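Local coordinates for 2-dehydro-3-deoxyphosphogluconate aldolase (Vibrio fischeri, PDB 3NZR), which is an aldolase-family protein of the TIM-barrel clan, assembled from two chains and modelled with bound magnesium ions, at residues Asp28-Ala33 against Val62-Val67; Lys44-Pro47 against Thr51-Glu54; Asn116-Pro121 against Ile130-Leu135; Thr148-Leu153 against Ala183-Trp188; Asn199-Met204 against Leu240-Lys245. All blocks are in the same frame, centred on the assembly; numbering follows the deposited sequence.

In the fold
Five contacts illustrate how a TIM barrel is tied together, from its strand ends to its outer helices. Contacts 3 and 4 are the buried ones: they touch each other through Ile130 and Ala149, and both reach the second subunit. Contacts 1, 2 and 5 are only partly buried. Contact 2 is nested inside the chain loop closed by contact 1, at the opposite end of helix 49-61, while contacts 1 and 5 meet where Ala32 and Ala33 pack on Leu240. The chemistry follows position. Tyrosine hydroxyls make the side-chain bonds of contacts 1 and 5, a threonine grips a strand carbonyl in contact 3, contact 2 rests on a CH-pi contact and apolar touch, and contact 4 on apolar packing.

Contact 1: Asp28-Ala33 against Val62-Val67; sequences DIYDAA and VTNNAV
What sets this contact apart is that the face of the Tyr30 ring is met by a backbone carbon: Thr63 CA lies over it, displaced toward the rim, in a CH-pi contact measuring 4.0 Å from Thr63 CA to the centroid of the Tyr30 ring. The surface that receives the ring is a type I' beta turn running from Thr63 to Ala66. In the TIM barrel this turn carries the chain from helix 49-61 into strand 67-70, whereas Tyr30 belongs to the neighbouring outer helix 23-32; a helix-to-strand loop is thereby joined to the adjacent helix.

With CG anti to the amide nitrogen (chi1 -171°), the tyrosine reaches straight out from its helix and lays its ring along the turn. The carbonyl of Thr63 also approaches the ring, with Thr63 O 3.2 Å from Tyr30 CE1. The methyl of Ala66 meets the ring at an edge, near its plane, with Ala66 CB 4.1 Å from Tyr30 CE1. Thr63 OG1 is hydrogen-bonded to Tyr59 O, one turn back along helix 49-61, which ties the start of the turn to that helix.

Asn64, at the outer corner of the turn, swings its amide to the far end of the ring and sets it almost perpendicular to the ring plane, 88° away. From there Asn64 ND2 donates a hydrogen bond of 2.9 Å to Tyr30 OH, at an N-H...O angle of 151°, with the phenol oxygen tilted somewhat out of the amide plane.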
# COMPACT_ATOMS: atom_id res chain seq x y z
N ASP A 28 34.47 -7.78 -3.71
CA ASP A 28 34.90 -8.36 -5.00
C ASP A 28 33.83 -8.15 -6.07
O ASP A 28 34.13 -7.87 -7.20
CB ASP A 28 35.23 -9.87 -4.90
CG ASP A 28 36.47 -10.17 -4.00
OD1 ASP A 28 37.12 -9.23 -3.48
OD2 ASP A 28 36.77 -11.39 -3.81
N ILE A 29 32.56 -8.28 -5.67
CA ILE A 29 31.47 -8.13 -6.61
C ILE A 29 31.42 -6.70 -7.11
O ILE A 29 31.30 -6.47 -8.31
CB ILE A 29 30.11 -8.50 -5.95
CG1 ILE A 29 29.99 -10.02 -5.78
CG2 ILE A 29 28.92 -7.87 -6.74
CD1 ILE A 29 28.89 -10.37 -4.68
N TYR A 30 31.57 -5.77 -6.19
CA TYR A 30 31.52 -4.32 -6.52
C TYR A 30 32.65 -3.93 -7.52
O TYR A 30 32.37 -3.32 -8.57
CB TYR A 30 31.62 -3.49 -5.25
CG TYR A 30 31.37 -2.02 -5.45
CD1 TYR A 30 30.08 -1.51 -5.55
CD2 TYR A 30 32.43 -1.14 -5.57
CE1 TYR A 30 29.86 -0.14 -5.75
CE2 TYR A 30 32.23 0.20 -5.75
CZ TYR A 30 30.95 0.71 -5.83
OH TYR A 30 30.80 2.08 -6.04
N ASP A 31 33.85 -4.39 -7.26
CA ASP A 31 34.99 -4.20 -8.20
C ASP A 31 34.73 -4.84 -9.57
O ASP A 31 34.89 -4.22 -10.61
CB ASP A 31 36.27 -4.79 -7.64
CG ASP A 31 36.78 -4.08 -6.36
OD1 ASP A 31 36.40 -2.90 -6.12
OD2 ASP A 31 37.58 -4.70 -5.59
N ALA A 32 34.25 -6.07 -9.57
CA ALA A 32 34.01 -6.79 -10.81
C ALA A 32 32.96 -6.11 -11.72
O ALA A 32 33.07 -6.13 -12.97
CB ALA A 32 33.65 -8.27 -10.48
N ALA A 33 31.93 -5.52 -11.12
CA ALA A 33 30.90 -4.85 -11.88
C ALA A 33 31.28 -3.37 -12.12
O ALA A 33 30.41 -2.58 -12.53
CB ALA A 33 29.53 -4.95 -11.09
N VAL A 62 31.81 -1.27 1.99
CA VAL A 62 32.67 -1.78 0.93
C VAL A 62 32.04 -1.64 -0.43
O VAL A 62 32.61 -2.09 -1.42
CB VAL A 62 33.07 -3.23 1.22
CG1 VAL A 62 33.86 -3.29 2.58
CG2 VAL A 62 31.85 -4.16 1.21
N THR A 63 30.85 -1.06 -0.51
CA THR A 63 30.14 -0.97 -1.76
C THR A 63 29.57 0.42 -2.03
O THR A 63 28.71 0.54 -2.88
CB THR A 63 28.88 -1.91 -1.75
OG1 THR A 63 27.95 -1.42 -0.79
CG2 THR A 63 29.24 -3.37 -1.46
N ASN A 64 30.03 1.43 -1.30
CA ASN A 64 29.49 2.80 -1.41
C ASN A 64 28.01 2.83 -1.31
O ASN A 64 27.36 3.55 -2.03
CB ASN A 64 29.96 3.49 -2.68
CG ASN A 64 31.47 3.69 -2.68
OD1 ASN A 64 32.07 3.91 -1.60
ND2 ASN A 64 32.11 3.52 -3.84
N ASN A 65 27.51 2.05 -0.37
CA ASN A 65 26.06 1.89 -0.07
C ASN A 65 25.21 1.22 -1.16
O ASN A 65 23.98 1.30 -1.11
CB ASN A 65 25.44 3.20 0.38
CG ASN A 65 24.17 2.98 1.15
OD1 ASN A 65 24.09 2.09 1.98
ND2 ASN A 65 23.16 3.83 0.89
N ALA A 66 25.85 0.50 -2.09
CA ALA A 66 25.13 -0.20 -3.13
C ALA A 66 24.58 -1.51 -2.54
O ALA A 66 24.96 -2.61 -2.97
CB ALA A 66 26.02 -0.45 -4.35
N VAL A 67 23.64 -1.40 -1.61
CA VAL A 67 23.13 -2.57 -0.96
C VAL A 67 21.63 -2.68 -1.27
O VAL A 67 20.93 -1.64 -1.37
CB VAL A 67 23.37 -2.46 0.57
CG1 VAL A 67 22.51 -3.45 1.33
CG2 VAL A 67 24.87 -2.65 0.88

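Contact 2: Lys44-Pro47 against Thr51-Glu54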
# COMPACT_ATOMS: atom_id res chain seq x y z
N LYS A 44 16.05 -12.52 6.18
CA LYS A 44 15.80 -13.81 6.81
C LYS A 44 17.05 -14.47 7.39
O LYS A 44 16.93 -15.46 8.12
CB LYS A 44 15.25 -14.81 5.78
CG LYS A 44 14.31 -15.87 6.41
CD LYS A 44 13.63 -16.70 5.32
CE LYS A 44 12.91 -17.92 5.92
NZ LYS A 44 13.81 -19.14 5.89
N ASN A 45 18.21 -13.99 7.01
CA ASN A 45 19.46 -14.56 7.46
C ASN A 45 19.89 -14.00 8.80
O ASN A 45 21.01 -14.18 9.21
CB ASN A 45 20.57 -14.30 6.45
CG ASN A 45 20.46 -15.16 5.22
OD1 ASN A 45 19.86 -16.19 5.23
ND2 ASN A 45 21.02 -14.70 4.15
N TYR A 46 19.01 -13.25 9.44
CA TYR A 46 19.32 -12.59 10.68
C TYR A 46 18.16 -12.74 11.64
O TYR A 46 17.04 -12.80 11.24
CB TYR A 46 19.62 -11.10 10.50
CG TYR A 46 20.75 -10.80 9.61
CD1 TYR A 46 22.04 -10.74 10.09
CD2 TYR A 46 20.57 -10.60 8.28
CE1 TYR A 46 23.11 -10.47 9.26
CE2 TYR A 46 21.62 -10.34 7.44
CZ TYR A 46 22.89 -10.29 7.94
OH TYR A 46 23.90 -10.06 7.09
N PRO A 47 18.48 -12.78 12.93
CA PRO A 47 17.53 -13.00 14.01
C PRO A 47 16.64 -11.84 14.39
O PRO A 47 15.57 -12.05 14.90
CB PRO A 47 18.46 -13.26 15.18
CG PRO A 47 19.60 -12.58 14.87
CD PRO A 47 19.82 -12.62 13.45
N THR A 51 20.45 -6.71 14.62
CA THR A 51 21.51 -7.59 14.15
C THR A 51 21.71 -7.47 12.64
O THR A 51 22.83 -7.40 12.15
CB THR A 51 21.16 -9.05 14.57
OG1 THR A 51 21.02 -9.09 16.02
CG2 THR A 51 22.24 -10.07 14.14
N ALA A 52 20.61 -7.41 11.89
CA ALA A 52 20.68 -7.19 10.41
C ALA A 52 21.21 -5.75 10.09
O ALA A 52 22.03 -5.55 9.22
CB ALA A 52 19.33 -7.42 9.81
N VAL A 53 20.77 -4.75 10.84
CA VAL A 53 21.18 -3.40 10.53
C VAL A 53 22.71 -3.26 10.72
O VAL A 53 23.38 -2.64 9.87
CB VAL A 53 20.42 -2.39 11.37
CG1 VAL A 53 21.07 -1.01 11.29
CG2 VAL A 53 18.91 -2.35 10.97
N GLU A 54 23.24 -3.81 11.80
CA GLU A 54 24.71 -3.76 12.07
C GLU A 54 25.54 -4.43 11.00
O GLU A 54 26.55 -3.90 10.54
CB GLU A 54 25.03 -4.39 13.44
CG GLU A 54 24.58 -3.52 14.62
CD GLU A 54 24.97 -4.10 16.02
OE1 GLU A 54 25.86 -5.01 16.07
OE2 GLU A 54 24.41 -3.62 17.06
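One face of the Tyr46 ring is laid against Ala52: the CA of the alanine stands over it, offset toward the rim, and makes a CH-pi contact 3.9 Å from Ala52 CA to the centroid of the Tyr46 ring. The approach is only 20° from the ring normal, a clear face-on meeting. The alanine methyl serves the near end of the ring, with Ala52 CB 3.7 Å from Tyr46 CG and in similar contact with Tyr46 CD2. The carbonyl of Thr51 comes in obliquely, Thr51 O lying 4.0 Å from Tyr46 CD1.

The tyrosine gets there by turning CG away from its own carbonyl carbon (chi1 -60°), which lays the ring against the helix that the chain is about to enter. In TIM-barrel terms this is a strand-to-helix connection packing on its own helix: residues 44-47 leave strand 37-42, and residues 51-54 lie near the beginning of helix 49-61. The ring then runs on along that helix, touching Met56 and Tyr59, and Tyr46 OH is hydrogen-bonded to Asp55 OD2.

Beside the ring, Pro47 and Thr51 cross at about a right angle. The threonine methyl is the group that touches, with Thr51 CG2 3.6 Å from Pro47 CD and 3.7 Å from Pro47 CG. While CG2 points away from the threonine's own backbone N, Thr51 OG1 falls beside that nitrogen, where it is hydrogen-bonded to Asp48 OD1. On the helix side, Ala52 is also touched by Ile85 of helix 79-89.

Contact 3: Asn116-Pro121 against Ile130-Leu135; sequences NGLISP and ISTGPL
Thr132 holds its hydroxyl between its own backbone N and carbonyl carbon (chi1 54°), and this turns OG1 toward Leu118 O, while CG2 lies beside the same carbonyl and reaches on toward Ser120. The result is a hydrogen bond from Thr132 OG1 to Leu118 O, 3.1 Å long. It is a bent approach, with a C=O...O angle of 136°, and the donor stands well above the carbonyl plane. Thr132 OG1 is also bonded to Phe98 N, so two backbone groups grip one hydroxyl.

Around that bond the side chains touch by packing. Leu118 CD2 lies 4.1 Å from Thr132 CB, and the methyl Thr132 CG2 is at the same distance, 4.1 Å, from Ser120 OG, whose polar partner is Phe164 O. Farther along, the contact is apolar: Ile119 and Ile130 share one conformation about the first torsion, with CG2 opposite the carbonyl carbon in both. These matching branches meet, Ile119 CG2 being 3.8 Å from Ile130 CG2. Beyond them, Ile130 packs on Met152 of the second subunit.

Segment 130-135 reaches the strand as an irregular chain, with an inverse gamma turn centred on Ser131. Strand 114-119 is paired with strand 160-163 in the parallel sheet, and the loop that packs beside its end belongs to a long connection that contains the two-stranded antiparallel sheet 127-129 and 143-145. Such an excursion from the end of a barrel strand is an elaboration on the plain strand-loop-helix unit of the TIM barrel.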
# COMPACT_ATOMS: atom_id res chain seq x y z
N ASN A 116 11.14 -1.67 -4.87
CA ASN A 116 10.43 -2.53 -5.83
C ASN A 116 9.18 -3.14 -5.28
O ASN A 116 8.93 -3.08 -4.07
CB ASN A 116 11.39 -3.49 -6.49
CG ASN A 116 11.74 -4.67 -5.66
OD1 ASN A 116 10.95 -5.14 -4.79
ND2 ASN A 116 12.89 -5.24 -5.96
N GLY A 117 8.30 -3.61 -6.12
CA GLY A 117 7.07 -4.31 -5.68
C GLY A 117 6.85 -5.61 -6.45
O GLY A 117 6.80 -5.62 -7.70
N LEU A 118 6.66 -6.70 -5.73
CA LEU A 118 6.57 -8.04 -6.32
C LEU A 118 5.24 -8.31 -6.89
O LEU A 118 4.19 -8.15 -6.24
CB LEU A 118 6.82 -9.06 -5.27
CG LEU A 118 6.69 -10.55 -5.64
CD1 LEU A 118 7.72 -10.85 -6.58
CD2 LEU A 118 6.89 -11.37 -4.38
N ILE A 119 5.23 -8.53 -8.20
CA ILE A 119 4.00 -8.98 -8.83
C ILE A 119 4.40 -10.17 -9.72
O ILE A 119 5.57 -10.37 -10.07
CB ILE A 119 3.35 -7.87 -9.61
CG1 ILE A 119 4.18 -7.51 -10.83
CG2 ILE A 119 3.03 -6.63 -8.72
CD1 ILE A 119 3.50 -6.35 -11.52
N SER A 120 3.46 -11.06 -10.00
CA SER A 120 3.77 -12.32 -10.57
C SER A 120 3.00 -12.70 -11.80
O SER A 120 1.85 -12.26 -11.98
CB SER A 120 3.53 -13.36 -9.52
OG SER A 120 4.31 -13.07 -8.28
N PRO A 121 3.54 -13.65 -12.57
CA PRO A 121 2.87 -14.05 -13.80
C PRO A 121 1.64 -14.83 -13.43
O PRO A 121 1.53 -15.30 -12.27
CB PRO A 121 3.88 -14.99 -14.47
CG PRO A 121 5.16 -14.68 -13.93
CD PRO A 121 4.91 -14.17 -12.49
N ILE A 130 -1.15 -9.70 -7.64
CA ILE A 130 -0.60 -8.67 -6.73
C ILE A 130 -0.83 -9.00 -5.24
O ILE A 130 -0.45 -8.18 -4.32
CB ILE A 130 -1.19 -7.27 -7.01
CG1 ILE A 130 -2.71 -7.29 -6.91
CG2 ILE A 130 -0.78 -6.78 -8.44
CD1 ILE A 130 -3.35 -5.92 -6.93
N SER A 131 -1.50 -10.12 -4.96
CA SER A 131 -1.76 -10.50 -3.57
C SER A 131 -0.54 -11.27 -3.02
O SER A 131 -0.64 -12.50 -2.70
CB SER A 131 -3.02 -11.38 -3.48
OG SER A 131 -3.09 -12.29 -4.58
N THR A 132 0.63 -10.58 -2.96
CA THR A 132 1.87 -11.20 -2.63
C THR A 132 2.33 -10.90 -1.16
O THR A 132 3.49 -11.13 -0.78
CB THR A 132 2.91 -10.75 -3.64
OG1 THR A 132 2.97 -9.33 -3.69
CG2 THR A 132 2.52 -11.23 -5.03
N GLY A 133 1.44 -10.36 -0.33
CA GLY A 133 1.80 -10.04 1.04
C GLY A 133 1.54 -11.16 2.04
O GLY A 133 1.13 -12.22 1.67
N PRO A 134 1.81 -10.92 3.32
CA PRO A 134 1.81 -11.98 4.25
C PRO A 134 0.44 -12.69 4.36
O PRO A 134 0.40 -13.90 4.18
CB PRO A 134 2.18 -11.30 5.58
CG PRO A 134 2.81 -10.09 5.26
CD PRO A 134 2.37 -9.70 3.89
N LEU A 135 -0.62 -11.99 4.65
CA LEU A 135 -1.95 -12.61 4.67
C LEU A 135 -2.52 -12.84 3.26
O LEU A 135 -3.12 -13.85 3.02
CB LEU A 135 -2.96 -11.83 5.49
CG LEU A 135 -2.59 -11.61 6.97
CD1 LEU A 135 -3.44 -10.51 7.55
CD2 LEU A 135 -2.73 -12.86 7.83

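Contact 4: Thr148-Leu153 against Ala183-Trp188; sequences TAIAML and ADKDFW
Lys185, just past the end of helix 172-184, lays its aliphatic chain over Ile150 of helix 146-155, joining two neighbouring outer helices of the TIM barrel. At its base, Lys185 CB is 4.0 Å from Ile150 CG2. CG carries the chain onward, and Lys185 CD returns to the same methyl at 3.8 Å from Ile150 CG2. The chain bends at chi3 (-94°) and again at chi4, so that CE comes over the branch point, with Lys185 CE 3.7 Å from Ile150 CB. At the tip, Lys185 NZ passes Ile150 CD1 at 4.1 Å and turns back toward its own helix, where it makes a weak hydrogen bond to Ala181 O. The isoleucine thus meets the methylenes of the lysine more than its charge.

A Schellman motif brings the next hydrophobic residue into place. Asp186, with positive phi, is its C-prime residue, and Phe187 N returns to Cys182 O to end the helix. The chain then leads into strand 188-191, and Phe187 points back at helix 146-155.

There the ring lies across two residues one turn apart, Ile150 and Leu153, which meet it from the same side. Ile150 and Phe187 slide past each other in opposite directions, bringing Ile150 CG2 within 3.8 Å of Phe187 CD2. Val161 of strand 160-163 touches Ile150, Leu153 and Phe187 alike. Leu153 crosses the phenylalanine at about a right angle, with Leu153 CB 3.9 Å from Phe187 CZ.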
# COMPACT_ATOMS: atom_id res chain seq x y z
N THR A 148 -2.70 -1.36 -14.36
CA THR A 148 -3.25 -0.83 -13.12
C THR A 148 -2.35 -1.19 -11.98
O THR A 148 -2.20 -0.46 -11.01
CB THR A 148 -4.59 -1.39 -12.93
OG1 THR A 148 -5.30 -1.10 -14.13
CG2 THR A 148 -5.32 -0.81 -11.79
N ALA A 149 -1.75 -2.35 -12.04
CA ALA A 149 -0.73 -2.70 -10.99
C ALA A 149 0.43 -1.69 -10.96
O ALA A 149 0.90 -1.34 -9.90
CB ALA A 149 -0.18 -4.14 -11.27
N ILE A 150 0.92 -1.27 -12.11
CA ILE A 150 1.97 -0.27 -12.17
C ILE A 150 1.44 1.10 -11.59
O ILE A 150 2.13 1.81 -10.84
CB ILE A 150 2.44 -0.09 -13.58
CG1 ILE A 150 3.26 -1.30 -14.05
CG2 ILE A 150 3.28 1.16 -13.76
CD1 ILE A 150 3.45 -1.32 -15.52
N ALA A 151 0.19 1.45 -11.92
CA ALA A 151 -0.39 2.69 -11.45
C ALA A 151 -0.52 2.67 -9.93
O ALA A 151 -0.21 3.63 -9.26
CB ALA A 151 -1.69 2.99 -12.14
N MSE A 152 -0.86 1.52 -9.39
CA MSE A 152 -1.00 1.37 -7.93
C MSE A 152 0.36 1.39 -7.27
O MSE A 152 0.54 1.98 -6.23
CB MSE A 152 -1.75 0.06 -7.65
CG MSE A 152 -3.20 0.12 -7.87
SE MSE A 152 -4.10 -1.62 -7.67
CE MSE A 152 -4.37 -1.50 -5.71
N LEU A 153 1.36 0.75 -7.86
CA LEU A 153 2.69 0.82 -7.34
C LEU A 153 3.17 2.23 -7.30
O LEU A 153 3.74 2.62 -6.27
CB LEU A 153 3.66 -0.10 -8.13
CG LEU A 153 3.50 -1.59 -7.87
CD1 LEU A 153 4.33 -2.41 -8.92
CD2 LEU A 153 4.00 -1.94 -6.49
N ALA A 183 7.45 0.53 -19.96
CA ALA A 183 8.01 1.52 -20.87
C ALA A 183 7.00 2.66 -21.13
O ALA A 183 7.32 3.84 -21.07
CB ALA A 183 8.37 0.83 -22.15
N ASP A 184 5.77 2.27 -21.38
CA ASP A 184 4.66 3.18 -21.66
C ASP A 184 4.22 4.06 -20.45
O ASP A 184 3.80 5.17 -20.63
CB ASP A 184 3.46 2.37 -22.17
CG ASP A 184 3.67 1.81 -23.62
OD1 ASP A 184 4.67 2.18 -24.29
OD2 ASP A 184 2.82 0.99 -24.08
N LYS A 185 4.32 3.54 -19.23
CA LYS A 185 4.03 4.29 -18.00
C LYS A 185 5.28 4.79 -17.30
O LYS A 185 5.28 5.23 -16.11
CB LYS A 185 3.25 3.39 -17.04
CG LYS A 185 1.77 3.41 -17.35
CD LYS A 185 0.91 2.90 -16.15
CE LYS A 185 0.71 1.52 -16.41
NZ LYS A 185 1.02 0.99 -17.84
N ASP A 186 6.39 4.62 -18.00
CA ASP A 186 7.69 5.12 -17.59
C ASP A 186 8.14 4.65 -16.18
O ASP A 186 8.48 5.45 -15.33
CB ASP A 186 7.62 6.61 -17.59
CG ASP A 186 8.87 7.23 -17.10
OD1 ASP A 186 9.99 6.73 -17.47
OD2 ASP A 186 8.75 8.21 -16.33
N PHE A 187 8.11 3.35 -15.96
CA PHE A 187 8.33 2.74 -14.65
C PHE A 187 9.45 1.80 -14.88
O PHE A 187 9.76 1.51 -16.04
CB PHE A 187 7.07 2.01 -14.23
CG PHE A 187 6.95 1.83 -12.77
CD1 PHE A 187 7.03 2.90 -11.93
CD2 PHE A 187 6.70 0.62 -12.23
CE1 PHE A 187 6.91 2.77 -10.60
CE2 PHE A 187 6.54 0.51 -10.86
CZ PHE A 187 6.66 1.57 -10.08
N TRP A 188 10.17 1.45 -13.85
CA TRP A 188 11.31 0.55 -13.97
C TRP A 188 10.92 -0.90 -13.74
O TRP A 188 9.82 -1.22 -13.25
CB TRP A 188 12.43 0.96 -13.02
CG TRP A 188 12.78 2.44 -13.16
CD1 TRP A 188 12.48 3.28 -14.20
CD2 TRP A 188 13.52 3.22 -12.22
NE1 TRP A 188 12.97 4.54 -13.96
CE2 TRP A 188 13.62 4.53 -12.76
CE3 TRP A 188 14.12 2.94 -11.00
CZ2 TRP A 188 14.28 5.55 -12.09
CZ3 TRP A 188 14.79 3.95 -10.36
CH2 TRP A 188 14.86 5.24 -10.89

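Contact 5: Asn199-Met204 against Leu240-Lys245; sequences NYEEIM and LDMTKK
Helices 200-204 and 240-245 run in broadly the same direction, their axes 43° apart and 10.5 Å from each other at closest approach, Glu201 and Met242 having the nearest CA atoms. Tyr200, trans about its CA-CB bond (chi1 177°), extends across to the second helix and donates a hydrogen bond from Tyr200 OH to Thr243 OG1, 2.7 Å long. That threonine oxygen is also hydrogen-bonded to Leu239 O, so the phenol joins an existing side-chain link to the helix backbone.

Met242, a selenomethionine with an extended chain, touches both Tyr200 and Glu201. Its CB meets the ring, Met242 CB being 4.0 Å from Tyr200 CD2, and its selenium makes an oblique Met-aromatic contact, 5.3 Å from Met242 SE to the centroid of the Tyr200 ring. Glu201 crosses the methionine at about a right angle, with Glu201 OE1 3.6 Å from Met242 CG. One water bridges the same carboxylate to the other helix, donating to Glu201 OE1 (2.6 Å) and to Met242 O.

Lys245 is near but beyond salt-bridge distance from Glu201; its charge may still favour the ionised carboxylate. The chemistry is thus graded: a direct hydroxyl bond at the buried side, and a water-mediated link at the more exposed one.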
# COMPACT_ATOMS: atom_id res chain seq x y z
N ASN A 199 20.86 -17.21 -20.79
CA ASN A 199 19.64 -16.51 -21.21
C ASN A 199 19.59 -15.00 -20.88
O ASN A 199 18.61 -14.36 -21.18
CB ASN A 199 18.38 -17.19 -20.66
CG ASN A 199 18.32 -17.19 -19.14
OD1 ASN A 199 18.94 -16.35 -18.45
ND2 ASN A 199 17.57 -18.15 -18.60
N TYR A 200 20.62 -14.47 -20.25
CA TYR A 200 20.66 -13.07 -19.79
C TYR A 200 20.46 -12.16 -20.98
O TYR A 200 19.67 -11.24 -20.97
CB TYR A 200 22.03 -12.73 -19.15
CG TYR A 200 22.16 -11.32 -18.72
CD1 TYR A 200 21.42 -10.82 -17.59
CD2 TYR A 200 23.00 -10.45 -19.38
CE1 TYR A 200 21.57 -9.52 -17.18
CE2 TYR A 200 23.13 -9.13 -19.00
CZ TYR A 200 22.41 -8.65 -17.89
OH TYR A 200 22.58 -7.33 -17.51
N GLU A 201 21.22 -12.39 -22.02
CA GLU A 201 21.13 -11.49 -23.17
C GLU A 201 19.73 -11.44 -23.78
O GLU A 201 19.22 -10.37 -24.02
CB GLU A 201 22.21 -11.81 -24.20
CG GLU A 201 23.60 -11.36 -23.73
CD GLU A 201 24.79 -12.12 -24.40
OE1 GLU A 201 25.74 -11.43 -24.81
OE2 GLU A 201 24.81 -13.38 -24.46
N GLU A 202 19.11 -12.59 -23.99
CA GLU A 202 17.82 -12.63 -24.67
C GLU A 202 16.72 -12.00 -23.79
O GLU A 202 15.85 -11.34 -24.29
CB GLU A 202 17.43 -14.06 -25.04
CG GLU A 202 16.46 -14.15 -26.20
CD GLU A 202 16.14 -15.59 -26.59
OE1 GLU A 202 17.00 -16.47 -26.42
OE2 GLU A 202 15.01 -15.85 -27.07
N ILE A 203 16.81 -12.22 -22.49
CA ILE A 203 15.85 -11.63 -21.54
C ILE A 203 16.03 -10.12 -21.48
O ILE A 203 15.01 -9.38 -21.53
CB ILE A 203 16.04 -12.23 -20.15
CG1 ILE A 203 15.60 -13.69 -20.15
CG2 ILE A 203 15.29 -11.44 -19.06
CD1 ILE A 203 15.99 -14.43 -18.89
N MSE A 204 17.28 -9.64 -21.32
CA MSE A 204 17.52 -8.16 -21.31
C MSE A 204 17.08 -7.55 -22.67
O MSE A 204 16.42 -6.51 -22.69
CB MSE A 204 18.99 -7.81 -21.08
CG MSE A 204 19.51 -8.19 -19.73
SE MSE A 204 18.40 -7.29 -18.33
CE MSE A 204 19.13 -5.52 -18.65
N LEU A 240 28.60 -8.01 -16.77
CA LEU A 240 28.86 -6.58 -17.04
C LEU A 240 29.27 -6.44 -18.50
O LEU A 240 28.77 -5.55 -19.18
CB LEU A 240 29.94 -5.96 -16.16
CG LEU A 240 30.36 -4.50 -16.44
CD1 LEU A 240 29.21 -3.45 -16.10
CD2 LEU A 240 31.67 -4.13 -15.68
N ASP A 241 30.13 -7.33 -18.98
CA ASP A 241 30.58 -7.23 -20.35
C ASP A 241 29.42 -7.49 -21.34
O ASP A 241 29.29 -6.81 -22.34
CB ASP A 241 31.70 -8.20 -20.60
CG ASP A 241 33.07 -7.73 -20.04
OD1 ASP A 241 33.23 -6.54 -19.65
OD2 ASP A 241 33.97 -8.59 -20.00
N MSE A 242 28.57 -8.47 -21.01
CA MSE A 242 27.35 -8.70 -21.76
C MSE A 242 26.46 -7.47 -21.79
O MSE A 242 25.88 -7.13 -22.83
CB MSE A 242 26.55 -9.89 -21.20
CG MSE A 242 27.18 -11.22 -21.50
SE MSE A 242 26.12 -12.73 -20.71
CE MSE A 242 27.20 -14.24 -21.43
N THR A 243 26.40 -6.77 -20.66
CA THR A 243 25.58 -5.58 -20.60
C THR A 243 26.18 -4.46 -21.53
O THR A 243 25.45 -3.81 -22.29
CB THR A 243 25.44 -5.13 -19.14
OG1 THR A 243 24.82 -6.21 -18.39
CG2 THR A 243 24.64 -3.81 -19.00
N LYS A 244 27.50 -4.35 -21.57
CA LYS A 244 28.14 -3.30 -22.39
C LYS A 244 27.89 -3.59 -23.85
O LYS A 244 27.56 -2.65 -24.62
CB LYS A 244 29.64 -3.24 -22.13
CG LYS A 244 29.98 -2.89 -20.73
CD LYS A 244 31.47 -2.70 -20.53
CE LYS A 244 31.77 -2.19 -19.12
NZ LYS A 244 33.24 -2.02 -18.88
N LYS A 245 28.01 -4.86 -24.21
CA LYS A 245 27.70 -5.34 -25.55
C LYS A 245 26.23 -5.19 -25.96
O LYS A 245 25.95 -5.03 -27.15
CB LYS A 245 28.11 -6.79 -25.71
CG LYS A 245 27.83 -7.36 -27.10
CD LYS A 245 28.49 -8.71 -27.29
CE LYS A 245 28.04 -9.36 -28.62
NZ LYS A 245 28.16 -10.86 -28.65
O HOH W 1 25.51 -8.82 -25.20